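Local coordinates for protein lectin-related NK cell receptor LY49L1 (Mus musculus, PDB 3G8K) that is a natural killer cell receptor whose C-type lectin-like domain, the part described here, probably recognises MHC class I molecules, at residues A[21-31]-A[58-68]; A[42-51]-A[78-87]. The protein carries 1 engineered substitution. All coordinates share one frame; numbering follows the deposited sequence.

Contact 1. Residues A[21-31]-A[58-68]; sequences FVMDRKTWSGC and VPSDSYWIGLS. Engineered in segment 58-68: Y63 (natural residue Cys).
With CG opposite its backbone N (chi1 -174°), W28 lays CB and an indole edge on W64, whose own CG stands opposite the carbonyl carbon (chi1 -78°) and presents an indole face to the start of helix 28-37. W28 CB sits over the middle of the W64 six-membered ring, 4.1 Å from its centroid, a CH-pi contact. The W28 five-membered ring then turns its edge to that face in an offset edge-to-face pair, planes at 81°, with W28 CD1 3.6 Å from W64 CE3. The same placement brings W28 NE1 within 2.8 Å of I65 O, a bent hydrogen bond: the donor lies close to the extension of the C=O bond, but the oxygen is tilted out of the indole plane. Farther out, W28 CZ2 lies 3.9 Å from S68 CB. C31 SG lies at the edge of W64, 3.6 Å from CD1, a sulfur-aromatic contact. At the other end F21 CD2 approaches CE1 of the engineered Y63 at 3.8 Å, the rings oblique. W64 to L67 spell the WIGL motif of C-type lectin-like domains; here its tryptophan packs on helix 28-37, whose N-cap is T27. C31 ties that helix by a disulfide to C119 of strand 118-124, F117 adds an edge-to-face ring to W64, and strand 100-104 lends C100 to both tryptophans.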
loop_
_atom_site.group_PDB
_atom_site.type_symbol
_atom_site.label_atom_id
_atom_site.label_comp_id
_atom_site.label_asym_id
_atom_site.label_seq_id
_atom_site.Cartn_x
_atom_site.Cartn_y
_atom_site.Cartn_z
ATOM N N PHE A 21 -2.831 2.938 -9.563
ATOM C CA PHE A 21 -1.872 2.329 -10.488
ATOM C C PHE A 21 -2.659 1.908 -11.688
ATOM O O PHE A 21 -3.649 1.221 -11.510
ATOM C CB PHE A 21 -1.095 1.093 -9.861
ATOM C CG PHE A 21 -0.390 1.443 -8.605
ATOM C CD1 PHE A 21 -1.109 1.501 -7.408
ATOM C CD2 PHE A 21 0.989 1.858 -8.608
ATOM C CE1 PHE A 21 -0.497 1.946 -6.208
ATOM C CE2 PHE A 21 1.630 2.259 -7.381
ATOM C CZ PHE A 21 0.868 2.310 -6.193
ATOM N N VAL A 22 -2.257 2.401 -12.874
ATOM C CA VAL A 22 -2.804 1.953 -14.206
ATOM C C VAL A 22 -2.248 0.528 -14.541
ATOM O O VAL A 22 -1.127 0.161 -14.112
ATOM C CB VAL A 22 -2.547 3.008 -15.362
ATOM C CG1 VAL A 22 -3.237 2.615 -16.662
ATOM C CG2 VAL A 22 -2.987 4.409 -14.984
ATOM N N MET A 23 -3.025 -0.320 -15.237
ATOM C CA MET A 23 -2.580 -1.709 -15.460
ATOM C C MET A 23 -1.546 -1.841 -16.584
ATOM O O MET A 23 -0.604 -2.629 -16.487
ATOM C CB MET A 23 -3.762 -2.640 -15.766
ATOM C CG MET A 23 -4.663 -2.764 -14.612
ATOM S SD MET A 23 -5.859 -4.095 -14.803
ATOM C CE MET A 23 -7.021 -3.307 -15.910
ATOM N N ASP A 24 -1.766 -1.072 -17.648
ATOM C CA ASP A 24 -0.887 -0.974 -18.796
ATOM C C ASP A 24 0.196 0.098 -18.631
ATOM O O ASP A 24 -0.021 1.215 -18.150
ATOM C CB ASP A 24 -1.682 -0.639 -20.042
ATOM C CG ASP A 24 -2.656 -1.747 -20.437
ATOM O OD1 ASP A 24 -3.698 -1.422 -21.070
ATOM O OD2 ASP A 24 -2.400 -2.933 -20.134
ATOM N N ARG A 25 1.373 -0.287 -19.067
ATOM C CA ARG A 25 2.491 0.605 -19.159
ATOM C C ARG A 25 2.235 1.612 -20.253
ATOM O O ARG A 25 1.765 1.234 -21.329
ATOM C CB ARG A 25 3.693 -0.249 -19.504
ATOM C CG ARG A 25 3.958 -1.120 -18.334
ATOM C CD ARG A 25 5.414 -1.373 -18.197
ATOM N NE ARG A 25 5.799 -2.676 -18.741
ATOM C CZ ARG A 25 6.184 -2.908 -19.993
ATOM N NH1 ARG A 25 6.230 -1.957 -20.921
ATOM N NH2 ARG A 25 6.537 -4.123 -20.313
ATOM N N LYS A 26 2.599 2.877 -20.014
ATOM C CA LYS A 26 2.336 3.925 -21.006
ATOM C C LYS A 26 3.458 4.919 -21.029
ATOM O O LYS A 26 4.232 5.044 -20.038
ATOM C CB LYS A 26 0.982 4.685 -20.762
ATOM C CG LYS A 26 -0.284 3.828 -21.001
ATOM C CD LYS A 26 -1.603 4.378 -20.418
ATOM C CE LYS A 26 -2.601 3.219 -20.381
ATOM N NZ LYS A 26 -3.379 3.113 -21.639
ATOM N N THR A 27 3.489 5.672 -22.124
ATOM C CA THR A 27 4.422 6.741 -22.355
ATOM C C THR A 27 4.124 7.781 -21.308
ATOM O O THR A 27 3.043 7.776 -20.777
ATOM C CB THR A 27 4.148 7.359 -23.755
ATOM O OG1 THR A 27 2.771 7.830 -23.841
ATOM C CG2 THR A 27 4.479 6.322 -24.894
ATOM N N TRP A 28 5.028 8.722 -21.046
ATOM C CA TRP A 28 4.744 9.711 -20.000
ATOM C C TRP A 28 3.458 10.451 -20.316
ATOM O O TRP A 28 2.664 10.732 -19.427
ATOM C CB TRP A 28 5.889 10.704 -19.885
ATOM C CG TRP A 28 5.784 11.685 -18.734
ATOM C CD1 TRP A 28 6.337 11.550 -17.477
ATOM C CD2 TRP A 28 5.127 12.967 -18.744
ATOM N NE1 TRP A 28 6.078 12.669 -16.726
ATOM C CE2 TRP A 28 5.331 13.549 -17.469
ATOM C CE3 TRP A 28 4.379 13.690 -19.709
ATOM C CZ2 TRP A 28 4.793 14.792 -17.135
ATOM C CZ3 TRP A 28 3.869 14.920 -19.374
ATOM C CH2 TRP A 28 4.069 15.468 -18.112
ATOM N N SER A 29 3.256 10.779 -21.593
ATOM C CA SER A 29 2.132 11.637 -22.000
ATOM C C SER A 29 0.846 10.851 -21.871
ATOM O O SER A 29 -0.173 11.377 -21.549
ATOM C CB SER A 29 2.332 12.105 -23.465
ATOM O OG SER A 29 2.723 13.472 -23.481
ATOM N N GLY A 30 0.894 9.599 -22.262
ATOM C CA GLY A 30 -0.249 8.784 -22.185
ATOM C C GLY A 30 -0.743 8.475 -20.802
ATOM O O GLY A 30 -1.911 8.143 -20.651
ATOM N N CYS A 31 0.172 8.538 -19.818
ATOM C CA CYS A 31 -0.065 8.343 -18.411
ATOM C C CYS A 31 -0.660 9.620 -17.866
ATOM O O CYS A 31 -1.512 9.609 -16.980
ATOM C CB CYS A 31 1.281 8.088 -17.650
ATOM S SG CYS A 31 1.832 6.412 -17.562
ATOM N N VAL A 58 5.839 1.395 -2.516
ATOM C CA VAL A 58 5.482 0.961 -3.899
ATOM C C VAL A 58 6.037 -0.440 -4.209
ATOM O O VAL A 58 7.148 -0.720 -3.786
ATOM C CB VAL A 58 5.973 1.970 -4.976
ATOM C CG1 VAL A 58 5.187 3.212 -4.931
ATOM C CG2 VAL A 58 7.510 2.267 -4.892
ATOM N N PRO A 59 5.289 -1.338 -4.943
ATOM C CA PRO A 59 5.941 -2.547 -5.434
ATOM C C PRO A 59 7.154 -2.221 -6.286
ATOM O O PRO A 59 7.160 -1.183 -6.906
ATOM C CB PRO A 59 4.859 -3.199 -6.318
ATOM C CG PRO A 59 3.611 -2.741 -5.789
ATOM C CD PRO A 59 3.862 -1.321 -5.299
ATOM N N SER A 60 8.179 -3.076 -6.308
ATOM C CA SER A 60 9.447 -2.776 -7.008
ATOM C C SER A 60 9.220 -2.650 -8.500
ATOM O O SER A 60 8.889 -3.643 -9.159
ATOM C CB SER A 60 10.505 -3.884 -6.764
ATOM O OG SER A 60 11.599 -3.746 -7.661
ATOM N N ASP A 61 9.381 -1.444 -9.037
ATOM C CA ASP A 61 9.227 -1.212 -10.459
ATOM C C ASP A 61 9.541 0.229 -10.629
ATOM O O ASP A 61 9.997 0.890 -9.656
ATOM C CB ASP A 61 7.821 -1.610 -11.028
ATOM C CG ASP A 61 7.884 -2.068 -12.471
ATOM O OD1 ASP A 61 8.931 -1.777 -13.102
ATOM O OD2 ASP A 61 6.942 -2.741 -13.001
ATOM N N SER A 62 9.364 0.694 -11.866
ATOM C CA SER A 62 9.610 2.079 -12.278
ATOM C C SER A 62 8.303 2.704 -12.770
ATOM O O SER A 62 7.549 2.088 -13.510
ATOM C CB SER A 62 10.675 2.107 -13.319
ATOM O OG SER A 62 11.894 2.070 -12.625
ATOM N N TYR A 63 8.017 3.897 -12.258
ATOM C CA TYR A 63 6.721 4.560 -12.371
ATOM C C TYR A 63 6.876 5.939 -12.915
ATOM O O TYR A 63 7.663 6.768 -12.361
ATOM C CB TYR A 63 6.010 4.680 -10.980
ATOM C CG TYR A 63 5.831 3.349 -10.308
ATOM C CD1 TYR A 63 4.686 2.595 -10.533
ATOM C CD2 TYR A 63 6.807 2.818 -9.458
ATOM C CE1 TYR A 63 4.502 1.349 -9.951
ATOM C CE2 TYR A 63 6.636 1.559 -8.868
ATOM C CZ TYR A 63 5.461 0.837 -9.119
ATOM O OH TYR A 63 5.255 -0.408 -8.528
ATOM N N TRP A 64 6.089 6.270 -13.915
ATOM C CA TRP A 64 6.058 7.716 -14.336
ATOM C C TRP A 64 5.392 8.570 -13.310
ATOM O O TRP A 64 4.437 8.144 -12.712
ATOM C CB TRP A 64 5.266 7.873 -15.637
ATOM C CG TRP A 64 5.947 7.488 -16.952
ATOM C CD1 TRP A 64 5.355 6.619 -17.969
ATOM C CD2 TRP A 64 7.269 7.811 -17.462
ATOM N NE1 TRP A 64 6.255 6.456 -18.972
ATOM C CE2 TRP A 64 7.392 7.186 -18.746
ATOM C CE3 TRP A 64 8.332 8.582 -17.009
ATOM C CZ2 TRP A 64 8.526 7.333 -19.524
ATOM C CZ3 TRP A 64 9.445 8.702 -17.779
ATOM C CH2 TRP A 64 9.548 8.136 -19.013
ATOM N N ILE A 65 5.900 9.795 -13.086
ATOM C CA ILE A 65 5.316 10.701 -12.122
ATOM C C ILE A 65 5.240 12.029 -12.867
ATOM O O ILE A 65 5.774 12.160 -13.987
ATOM C CB ILE A 65 6.156 10.824 -10.733
ATOM C CG1 ILE A 65 7.520 11.500 -10.986
ATOM C CG2 ILE A 65 6.122 9.432 -9.943
ATOM C CD1 ILE A 65 8.475 11.435 -9.925
ATOM N N GLY A 66 4.498 12.965 -12.332
ATOM C CA GLY A 66 4.122 14.160 -13.117
ATOM C C GLY A 66 5.160 15.280 -13.070
ATOM O O GLY A 66 4.843 16.405 -12.737
ATOM N N LEU A 67 6.389 14.939 -13.440
ATOM C CA LEU A 67 7.512 15.844 -13.408
ATOM C C LEU A 67 8.277 15.697 -14.749
ATOM O O LEU A 67 8.530 14.576 -15.226
ATOM C CB LEU A 67 8.421 15.529 -12.202
ATOM C CG LEU A 67 9.754 16.320 -12.087
ATOM C CD1 LEU A 67 9.466 17.761 -11.744
ATOM C CD2 LEU A 67 10.652 15.723 -10.993
ATOM N N SER A 68 8.591 16.832 -15.355
ATOM C CA SER A 68 9.171 16.881 -16.692
ATOM C C SER A 68 9.990 18.108 -16.806
ATOM O O SER A 68 9.788 19.014 -16.056
ATOM C CB SER A 68 8.171 16.685 -17.827
ATOM O OG SER A 68 7.338 17.764 -18.164
#

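Contact 2. Residues A[42-51]-A[78-87]; sequences LLKIDNEDEL and WINNGPSKLA
K44 and I45 lie over one face of W78, where the C-type lectin-like fold brings the lead-in to helix 48-57 against the loop that follows strand 75-78. K44 extends with CG opposite its backbone N (chi1 174°), crosses the indole at about a right angle, and puts CG 3.8 Å from W78 CD2, offset toward the rim. Bends at its third and fourth torsions then carry the amine off the ring: NZ makes a salt bridge of 2.8 Å to the syn lone pair of D46 OD2 and also bonds to P83 O, modelled so short that its exact length is doubtful. I45 crosses the same indole obliquely, its CB 3.6 Å from W78 CH2, while its CG2 reaches L86 CD2 at 4.0 Å. L86 fits between I45 and the first turn of the helix, with L51 crossing it at about a right angle. S84 opens an ST turn: OG accepts from L86 N and donates to I45 O, 2.7 Å away in the carbonyl plane. K85 N bonds to D46 O, while N47 OD1 caps helix 48-57 by accepting from E50 N. K17 of strand 17-21 forms salt bridges with both D46 and E50. E48, bent at its second torsion (chi2 72°), folds back over L86, and its OE1 takes the A87 N-H at 3.0 Å, on the syn side but tilted out of the carboxylate plane, 169° at the hydrogen.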
loop_
_atom_site.group_PDB
_atom_site.type_symbol
_atom_site.label_atom_id
_atom_site.label_comp_id
_atom_site.label_asym_id
_atom_site.label_seq_id
_atom_site.Cartn_x
_atom_site.Cartn_y
_atom_site.Cartn_z
ATOM N N LEU A 42 -1.180 12.666 -12.901
ATOM C CA LEU A 42 0.097 12.007 -12.788
ATOM C C LEU A 42 0.824 12.519 -11.542
ATOM O O LEU A 42 0.930 13.730 -11.360
ATOM C CB LEU A 42 0.924 12.250 -14.076
ATOM C CG LEU A 42 2.035 11.223 -14.439
ATOM C CD1 LEU A 42 1.658 9.788 -14.288
ATOM C CD2 LEU A 42 2.503 11.440 -15.884
ATOM N N LEU A 43 1.399 11.620 -10.747
ATOM C CA LEU A 43 1.678 11.906 -9.348
ATOM C C LEU A 43 2.668 13.075 -9.129
ATOM O O LEU A 43 3.765 13.140 -9.686
ATOM C CB LEU A 43 2.117 10.642 -8.562
ATOM C CG LEU A 43 2.688 10.948 -7.137
ATOM C CD1 LEU A 43 1.495 11.115 -6.220
ATOM C CD2 LEU A 43 3.574 9.848 -6.546
ATOM N N LYS A 44 2.242 14.000 -8.278
ATOM C CA LYS A 44 3.159 15.036 -7.783
ATOM C C LYS A 44 3.620 14.801 -6.323
ATOM O O LYS A 44 2.787 14.594 -5.467
ATOM C CB LYS A 44 2.466 16.389 -7.854
ATOM C CG LYS A 44 3.358 17.500 -7.194
ATOM C CD LYS A 44 2.737 18.865 -7.338
ATOM C CE LYS A 44 1.454 18.973 -6.508
ATOM N NZ LYS A 44 1.816 19.759 -5.249
ATOM N N ILE A 45 4.923 14.949 -6.055
ATOM C CA ILE A 45 5.527 14.504 -4.856
ATOM C C ILE A 45 5.855 15.849 -4.122
ATOM O O ILE A 45 6.478 16.756 -4.669
ATOM C CB ILE A 45 6.791 13.594 -5.063
ATOM C CG1 ILE A 45 6.510 12.364 -5.946
ATOM C CG2 ILE A 45 7.405 13.067 -3.663
ATOM C CD1 ILE A 45 7.686 11.389 -5.995
ATOM N N ASP A 46 5.363 15.965 -2.900
ATOM C CA ASP A 46 5.306 17.253 -2.221
ATOM C C ASP A 46 6.484 17.561 -1.365
ATOM O O ASP A 46 6.740 18.747 -1.098
ATOM C CB ASP A 46 4.028 17.299 -1.385
ATOM C CG ASP A 46 2.857 17.671 -2.205
ATOM O OD1 ASP A 46 1.860 16.982 -2.098
ATOM O OD2 ASP A 46 2.967 18.641 -3.012
ATOM N N ASN A 47 7.182 16.528 -0.900
ATOM C CA ASN A 47 8.309 16.656 0.030
ATOM C C ASN A 47 9.100 15.358 0.217
ATOM O O ASN A 47 8.724 14.311 -0.304
ATOM C CB ASN A 47 7.831 17.226 1.383
ATOM C CG ASN A 47 6.720 16.422 1.983
ATOM O OD1 ASN A 47 6.907 15.267 2.285
ATOM N ND2 ASN A 47 5.561 17.013 2.177
ATOM N N GLU A 48 10.226 15.451 0.920
ATOM C CA GLU A 48 11.115 14.326 1.192
ATOM C C GLU A 48 10.456 13.209 2.008
ATOM O O GLU A 48 10.683 12.008 1.703
ATOM C CB GLU A 48 12.405 14.800 1.861
ATOM C CG GLU A 48 13.389 15.631 0.931
ATOM C CD GLU A 48 12.874 17.062 0.607
ATOM O OE1 GLU A 48 13.497 17.735 -0.275
ATOM O OE2 GLU A 48 11.883 17.550 1.271
ATOM N N ASP A 49 9.649 13.590 3.006
ATOM C CA ASP A 49 8.833 12.641 3.806
ATOM C C ASP A 49 7.997 11.742 2.920
ATOM O O ASP A 49 7.926 10.509 3.126
ATOM C CB ASP A 49 7.896 13.400 4.767
ATOM C CG ASP A 49 7.190 12.491 5.794
ATOM O OD1 ASP A 49 7.904 11.916 6.659
ATOM O OD2 ASP A 49 5.918 12.379 5.788
ATOM N N GLU A 50 7.370 12.362 1.926
ATOM C CA GLU A 50 6.459 11.646 1.011
ATOM C C GLU A 50 7.199 10.696 0.061
ATOM O O GLU A 50 6.912 9.524 -0.001
ATOM C CB GLU A 50 5.549 12.643 0.284
ATOM C CG GLU A 50 4.613 11.970 -0.683
ATOM C CD GLU A 50 3.825 12.971 -1.481
ATOM O OE1 GLU A 50 2.916 12.564 -2.207
ATOM O OE2 GLU A 50 4.113 14.164 -1.353
ATOM N N LEU A 51 8.217 11.219 -0.602
ATOM C CA LEU A 51 9.204 10.421 -1.279
ATOM C C LEU A 51 9.749 9.216 -0.482
ATOM O O LEU A 51 9.834 8.108 -1.047
ATOM C CB LEU A 51 10.371 11.282 -1.781
ATOM C CG LEU A 51 11.321 10.523 -2.733
ATOM C CD1 LEU A 51 10.720 9.952 -4.048
ATOM C CD2 LEU A 51 12.502 11.351 -2.950
ATOM N N TRP A 78 6.777 20.353 -11.953
ATOM C CA TRP A 78 5.609 19.466 -11.675
ATOM C C TRP A 78 4.480 19.873 -12.646
ATOM O O TRP A 78 4.340 21.039 -12.979
ATOM C CB TRP A 78 5.204 19.532 -10.171
ATOM C CG TRP A 78 6.347 18.987 -9.212
ATOM C CD1 TRP A 78 7.231 19.741 -8.441
ATOM C CD2 TRP A 78 6.679 17.611 -8.978
ATOM N NE1 TRP A 78 8.124 18.905 -7.791
ATOM C CE2 TRP A 78 7.771 17.580 -8.089
ATOM C CE3 TRP A 78 6.151 16.373 -9.486
ATOM C CZ2 TRP A 78 8.353 16.372 -7.652
ATOM C CZ3 TRP A 78 6.754 15.184 -9.034
ATOM C CH2 TRP A 78 7.822 15.188 -8.145
ATOM N N ILE A 79 3.716 18.931 -13.174
ATOM C CA ILE A 79 2.631 19.305 -14.101
ATOM C C ILE A 79 1.625 20.336 -13.540
ATOM O O ILE A 79 1.383 20.425 -12.311
ATOM C CB ILE A 79 1.898 18.073 -14.758
ATOM C CG1 ILE A 79 1.308 17.133 -13.719
ATOM C CG2 ILE A 79 2.837 17.352 -15.718
ATOM C CD1 ILE A 79 0.483 16.026 -14.332
ATOM N N ASN A 80 1.101 21.148 -14.454
ATOM C CA ASN A 80 0.158 22.223 -14.165
ATOM C C ASN A 80 0.685 23.194 -13.127
ATOM O O ASN A 80 -0.056 23.617 -12.224
ATOM C CB ASN A 80 -1.227 21.680 -13.761
ATOM C CG ASN A 80 -1.787 20.649 -14.773
ATOM O OD1 ASN A 80 -1.430 20.603 -15.976
ATOM N ND2 ASN A 80 -2.692 19.819 -14.273
ATOM N N ASN A 81 1.957 23.540 -13.250
ATOM C CA ASN A 81 2.591 24.484 -12.325
ATOM C C ASN A 81 2.446 24.067 -10.866
ATOM O O ASN A 81 2.218 24.932 -10.009
ATOM C CB ASN A 81 1.936 25.878 -12.487
ATOM C CG ASN A 81 1.917 26.353 -13.937
ATOM O OD1 ASN A 81 0.835 26.451 -14.588
ATOM N ND2 ASN A 81 3.113 26.605 -14.471
ATOM N N GLY A 82 2.527 22.770 -10.564
ATOM C CA GLY A 82 2.104 22.255 -9.240
ATOM C C GLY A 82 3.184 22.628 -8.250
ATOM O O GLY A 82 4.334 22.482 -8.572
ATOM N N PRO A 83 2.824 23.145 -7.051
ATOM C CA PRO A 83 3.904 23.536 -6.130
ATOM C C PRO A 83 4.475 22.340 -5.299
ATOM O O PRO A 83 3.712 21.409 -4.875
ATOM C CB PRO A 83 3.223 24.585 -5.240
ATOM C CG PRO A 83 1.809 24.157 -5.158
ATOM C CD PRO A 83 1.487 23.426 -6.477
ATOM N N SER A 84 5.787 22.374 -5.021
ATOM C CA SER A 84 6.388 21.288 -4.267
ATOM C C SER A 84 7.478 21.789 -3.370
ATOM O O SER A 84 8.133 22.801 -3.687
ATOM C CB SER A 84 6.974 20.241 -5.209
ATOM O OG SER A 84 7.619 19.185 -4.499
ATOM N N LYS A 85 7.687 21.070 -2.267
ATOM C CA LYS A 85 8.763 21.319 -1.350
ATOM C C LYS A 85 9.845 20.242 -1.420
ATOM O O LYS A 85 10.708 20.125 -0.519
ATOM C CB LYS A 85 8.223 21.421 0.069
ATOM C CG LYS A 85 7.602 22.774 0.445
ATOM C CD LYS A 85 8.351 23.945 -0.125
ATOM C CE LYS A 85 7.449 25.198 -0.074
ATOM N NZ LYS A 85 8.239 26.480 0.136
ATOM N N LEU A 86 9.798 19.446 -2.503
ATOM C CA LEU A 86 10.807 18.452 -2.813
ATOM C C LEU A 86 12.015 19.122 -3.567
ATOM O O LEU A 86 11.870 19.628 -4.722
ATOM C CB LEU A 86 10.153 17.274 -3.597
ATOM C CG LEU A 86 11.054 16.055 -3.871
ATOM C CD1 LEU A 86 11.285 15.215 -2.596
ATOM C CD2 LEU A 86 10.533 15.125 -4.960
ATOM N N ALA A 87 13.176 19.171 -2.911
ATOM C CA ALA A 87 14.375 19.744 -3.497
ATOM C C ALA A 87 14.976 18.704 -4.424
ATOM O O ALA A 87 15.140 17.527 -4.055
ATOM C CB ALA A 87 15.406 20.194 -2.416
#

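Contact 1 is core: most of its touching residues are buried, and aromatic rings, a disulfide sulfur and one firm indole-to-carbonyl bond do the work. Contact 2 is only partly buried; W78, I45 and L42 supply its inner side, while a lysine, carboxylates, a serine hydroxyl and backbone groups tie the loop at its outer side. Each involves the start of a helix, 28-37 in contact 1 and 48-57 in contact 2, and the segments alternate along the chain. The two meet at G66, the centre of an inverse gamma turn in broken strand 62-70, whose N and O make probable hydrogen bonds to L43 O and I79 N, both of contact 2. W28 also packs against I79, joining the aromatic core to the loop.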